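Local coordinates for N-acylhomoserine lactone dependent regulatory protein (Burkholderia cenocepacia, PDB 5L10) that probably acts as a quorum-sensing transcription factor of the LuxR family, represented here by its autoinducer-binding domain without the DNA-binding part, at residues G60-P63 against R64-H68; H68-K72 against F73-T77. All blocks are in the same frame, centred on the assembly; numbering follows the deposited sequence.

Contact 1: residues G60-P63 against R64-H68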
# COMPACT_ATOMS: atom_id res chain seq x y z
N GLY A 60 11.22 -10.29 -11.50
CA GLY A 60 9.94 -10.70 -12.04
C GLY A 60 10.06 -11.95 -12.87
O GLY A 60 11.15 -12.45 -13.15
N ASN A 61 8.89 -12.47 -13.26
CA ASN A 61 8.80 -13.60 -14.18
C ASN A 61 8.51 -13.16 -15.61
O ASN A 61 7.97 -13.95 -16.40
CB ASN A 61 7.74 -14.60 -13.70
CG ASN A 61 6.38 -13.96 -13.46
OD1 ASN A 61 6.09 -12.88 -13.97
ND2 ASN A 61 5.55 -14.62 -12.67
N HIS A 62 8.84 -11.92 -15.95
CA HIS A 62 8.69 -11.39 -17.29
C HIS A 62 9.63 -12.12 -18.26
O HIS A 62 10.56 -12.81 -17.83
CB HIS A 62 9.00 -9.90 -17.29
CG HIS A 62 10.33 -9.57 -16.69
ND1 HIS A 62 10.54 -9.51 -15.33
CD2 HIS A 62 11.52 -9.30 -17.27
CE1 HIS A 62 11.80 -9.21 -15.10
NE2 HIS A 62 12.42 -9.08 -16.26
N PRO A 63 9.41 -11.99 -19.57
CA PRO A 63 10.36 -12.55 -20.53
C PRO A 63 11.73 -11.92 -20.38
O PRO A 63 11.87 -10.70 -20.25
CB PRO A 63 9.73 -12.20 -21.89
CG PRO A 63 8.30 -12.03 -21.60
CD PRO A 63 8.23 -11.41 -20.25
N ARG A 64 12.76 -12.77 -20.40
CA ARG A 64 14.12 -12.28 -20.25
C ARG A 64 14.50 -11.35 -21.39
O ARG A 64 15.19 -10.34 -21.17
CB ARG A 64 15.09 -13.46 -20.17
CG ARG A 64 16.38 -13.15 -19.43
CD ARG A 64 17.08 -14.44 -19.02
NE ARG A 64 16.14 -15.47 -18.61
CZ ARG A 64 15.60 -15.57 -17.40
NH1 ARG A 64 15.91 -14.69 -16.46
NH2 ARG A 64 14.75 -16.55 -17.13
N GLU A 65 14.05 -11.65 -22.61
CA GLU A 65 14.41 -10.81 -23.74
C GLU A 65 13.78 -9.42 -23.64
O GLU A 65 14.35 -8.45 -24.15
CB GLU A 65 14.01 -11.50 -25.05
CG GLU A 65 14.30 -10.69 -26.32
CD GLU A 65 15.78 -10.55 -26.65
OE1 GLU A 65 16.61 -11.22 -26.00
OE2 GLU A 65 16.10 -9.77 -27.57
N TRP A 66 12.63 -9.30 -22.97
CA TRP A 66 12.05 -7.98 -22.77
C TRP A 66 12.93 -7.13 -21.86
O TRP A 66 13.19 -5.96 -22.16
CB TRP A 66 10.65 -8.09 -22.18
CG TRP A 66 10.06 -6.74 -21.86
CD1 TRP A 66 9.54 -5.84 -22.74
CD2 TRP A 66 9.94 -6.15 -20.56
NE1 TRP A 66 9.11 -4.72 -22.07
CE2 TRP A 66 9.34 -4.88 -20.73
CE3 TRP A 66 10.28 -6.56 -19.27
CZ2 TRP A 66 9.07 -4.03 -19.66
CZ3 TRP A 66 10.02 -5.71 -18.21
CH2 TRP A 66 9.41 -4.46 -18.41
N GLU A 67 13.38 -7.69 -20.74
CA GLU A 67 14.28 -6.95 -19.86
C GLU A 67 15.59 -6.63 -20.57
O GLU A 67 16.13 -5.53 -20.42
CB GLU A 67 14.54 -7.73 -18.58
CG GLU A 67 15.50 -7.02 -17.63
CD GLU A 67 15.88 -7.85 -16.42
OE1 GLU A 67 15.30 -8.95 -16.24
OE2 GLU A 67 16.75 -7.41 -15.65
N HIS A 68 16.11 -7.58 -21.35
CA HIS A 68 17.35 -7.35 -22.08
C HIS A 68 17.23 -6.14 -23.00
O HIS A 68 18.16 -5.33 -23.10
CB HIS A 68 17.73 -8.59 -22.88
CG HIS A 68 18.87 -8.38 -23.83
ND1 HIS A 68 20.19 -8.49 -23.46
CD2 HIS A 68 18.88 -8.05 -25.15
CE1 HIS A 68 20.97 -8.25 -24.50
NE2 HIS A 68 20.20 -7.98 -25.54
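His62 presents the face of its imidazole to the benzo edge of Trp66, an offset edge-to-face (T-shaped) pair with the imidazole centroid 5.5 Å from that of the Trp66 six-membered ring and planes at 78°. The nearest atoms are His62 CD2 and Trp66 CE3, 3.6 Å apart. A second neighbour meets the same imidazole at its edge: His62 NE2 donates to Glu67 OE1 over 2.9 Å, nearly straight at 161°. The acceptor lies close to the imidazole plane, whereas the N-H comes down on the carboxylate from above its plane. Glu67 reaches the ring with an extended chain, its CG anti to the backbone N (chi1 179°), and its CB packs against His62 NE2 at 3.4 Å. The hydrogen bond and the Trp66 contact together should limit rotation of the buried imidazole. Pro63, next in the chain, takes the N-cap position, where its carbonyl O receives two weak bonds, from Trp66 N and Glu67 N, and its CB lies 4.2 Å from Trp66 CB. Met114 touches His62, Pro63 and Trp66, and Val42 also packs on His62. The arrangement is a strand-to-helix junction with a proline N-cap, joining strand 56-60, outermost in this chain's sheet, to helix 64-72 in the alpha-beta autoinducer-binding domain.

Contact 2: residues H68-K72 against F73-T77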
# COMPACT_ATOMS: atom_id res chain seq x y z
N HIS A 68 16.11 -7.58 -21.35
CA HIS A 68 17.35 -7.35 -22.08
C HIS A 68 17.23 -6.14 -23.00
O HIS A 68 18.16 -5.33 -23.10
CB HIS A 68 17.73 -8.59 -22.88
CG HIS A 68 18.87 -8.38 -23.83
ND1 HIS A 68 20.19 -8.49 -23.46
CD2 HIS A 68 18.88 -8.05 -25.15
CE1 HIS A 68 20.97 -8.25 -24.50
NE2 HIS A 68 20.20 -7.98 -25.54
N ARG A 69 16.10 -6.00 -23.69
CA ARG A 69 15.90 -4.84 -24.54
C ARG A 69 15.54 -3.61 -23.72
O ARG A 69 15.89 -2.49 -24.11
CB ARG A 69 14.83 -5.15 -25.59
CG ARG A 69 15.24 -6.28 -26.51
CD ARG A 69 14.04 -7.00 -27.09
NE ARG A 69 13.37 -6.22 -28.12
CZ ARG A 69 13.66 -6.31 -29.41
NH1 ARG A 69 14.61 -7.14 -29.83
NH2 ARG A 69 13.00 -5.57 -30.30
N TYR A 70 14.85 -3.80 -22.59
CA TYR A 70 14.63 -2.70 -21.66
C TYR A 70 15.94 -2.09 -21.18
O TYR A 70 16.01 -0.89 -20.91
CB TYR A 70 13.80 -3.20 -20.46
CG TYR A 70 13.33 -2.11 -19.52
CD1 TYR A 70 12.08 -1.53 -19.68
CD2 TYR A 70 14.13 -1.68 -18.48
CE1 TYR A 70 11.64 -0.54 -18.82
CE2 TYR A 70 13.70 -0.69 -17.62
CZ TYR A 70 12.46 -0.12 -17.79
OH TYR A 70 12.03 0.86 -16.93
N VAL A 71 17.00 -2.89 -21.10
CA VAL A 71 18.29 -2.41 -20.62
C VAL A 71 19.11 -1.80 -21.75
O VAL A 71 19.59 -0.67 -21.64
CB VAL A 71 19.05 -3.55 -19.92
CG1 VAL A 71 20.50 -3.15 -19.66
CG2 VAL A 71 18.37 -3.92 -18.61
N LYS A 72 19.28 -2.54 -22.86
CA LYS A 72 20.15 -2.07 -23.93
C LYS A 72 19.59 -0.84 -24.65
O LYS A 72 20.37 -0.08 -25.23
CB LYS A 72 20.41 -3.19 -24.94
CG LYS A 72 19.31 -3.40 -25.97
CD LYS A 72 19.63 -4.54 -26.92
CE LYS A 72 20.78 -4.18 -27.85
NZ LYS A 72 21.01 -5.23 -28.89
N PHE A 73 18.28 -0.63 -24.61
CA PHE A 73 17.68 0.55 -25.21
C PHE A 73 17.47 1.69 -24.21
O PHE A 73 16.93 2.73 -24.59
CB PHE A 73 16.34 0.20 -25.87
CG PHE A 73 16.48 -0.72 -27.06
CD1 PHE A 73 17.66 -0.77 -27.78
CD2 PHE A 73 15.42 -1.54 -27.44
CE1 PHE A 73 17.79 -1.62 -28.86
CE2 PHE A 73 15.55 -2.39 -28.53
CZ PHE A 73 16.73 -2.43 -29.24
N GLY A 74 17.89 1.51 -22.96
CA GLY A 74 17.82 2.58 -21.98
C GLY A 74 16.42 3.04 -21.63
O GLY A 74 16.18 4.24 -21.47
N TYR A 75 15.49 2.09 -21.49
CA TYR A 75 14.09 2.45 -21.27
C TYR A 75 13.83 3.02 -19.89
O TYR A 75 12.78 3.64 -19.68
CB TYR A 75 13.20 1.24 -21.51
CG TYR A 75 13.01 0.90 -22.97
CD1 TYR A 75 13.28 1.83 -23.96
CD2 TYR A 75 12.57 -0.36 -23.36
CE1 TYR A 75 13.12 1.53 -25.29
CE2 TYR A 75 12.40 -0.67 -24.69
CZ TYR A 75 12.67 0.27 -25.66
OH TYR A 75 12.51 -0.04 -26.98
N VAL A 76 14.74 2.82 -18.93
CA VAL A 76 14.53 3.40 -17.60
C VAL A 76 14.50 4.92 -17.68
O VAL A 76 13.85 5.58 -16.86
CB VAL A 76 15.60 2.90 -16.62
CG1 VAL A 76 16.99 3.36 -17.05
CG2 VAL A 76 15.30 3.38 -15.20
N THR A 77 15.18 5.50 -18.67
CA THR A 77 15.21 6.95 -18.81
C THR A 77 13.84 7.51 -19.16
O THR A 77 13.46 8.59 -18.70
CB THR A 77 16.24 7.33 -19.87
OG1 THR A 77 17.55 6.97 -19.42
CG2 THR A 77 16.20 8.83 -20.16
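Tyr75 CB sits over one face of the Tyr70 ring, a CH-pi contact 3.7 Å from the ring centroid. The Tyr75 ring turns its edge to that face, giving an offset edge-to-face (T-shaped) pair with planes at 80°. Tyr70 CB points away from 73-77, but with CG anti to the backbone N and beside the carbonyl carbon (chi1 -171°) the ring swings back to meet those residues. Beyond the CB contact, Val76 borders the hydroxyl end of Tyr70, with Val76 CA 3.6 Å from Tyr70 OH. At the end of the helix, Lys72 and Phe73 run side by side in the same direction, and Lys72 CG lies over the Phe73 ring, 3.9 Å from its centroid. Phe73 CE2 in turn stands over a face of the Arg69 guanidinium, near its rim.

The backbone sets these positions. Phe73 N bonds to Arg69 O at 3.1 Å as the last helical turn closes. Tyr75 N then reaches back to Tyr70 O at 3.1 Å, and Gly74 N to Val71 O at 3.1 Å. With the positive phi of Gly74 (65°), this is a Schellman motif that ends helix 64-72.

Further out, helix 103-111 supplies Phe105, edge-to-face with Tyr75, and Asp108, which forms a salt bridge with Arg69 NH2. Tyr70 OH is hydrogen-bonded to Asp79 OD2, while Met56 and Ile58 of strand 56-60 touch the Tyr70 side chain. Ring and CH-pi contacts thus lie beside the capped backbone, while the polar ends of Tyr70 and Arg69 are held from outside: the Asp79 bond should restrain the Tyr70 hydroxyl, and the Asp108 carboxylate probably stabilises the positive charge of Arg69.

Contacts 1 and 2 cover the two ends of helix 64-72, share His68 and have centres about 11 Å apart. Contact 1 is a surface contact in which the helix start meets the loop leaving strand 56-60, although its imidazole is buried; contact 2 is partly buried, with two tyrosines inside and more exposed residues around them. An edge-to-face aromatic pair occurs at each end, but a His-carboxylate hydrogen bond accompanies the first, whereas CH-pi packing and backbone capping dominate the second. The ring contact between Trp66 and Tyr70 connects the two ends. Outside neighbours differ too: strand 40-46 adjoins contact 1, while helix 103-111 and strand 56-60 flank contact 2.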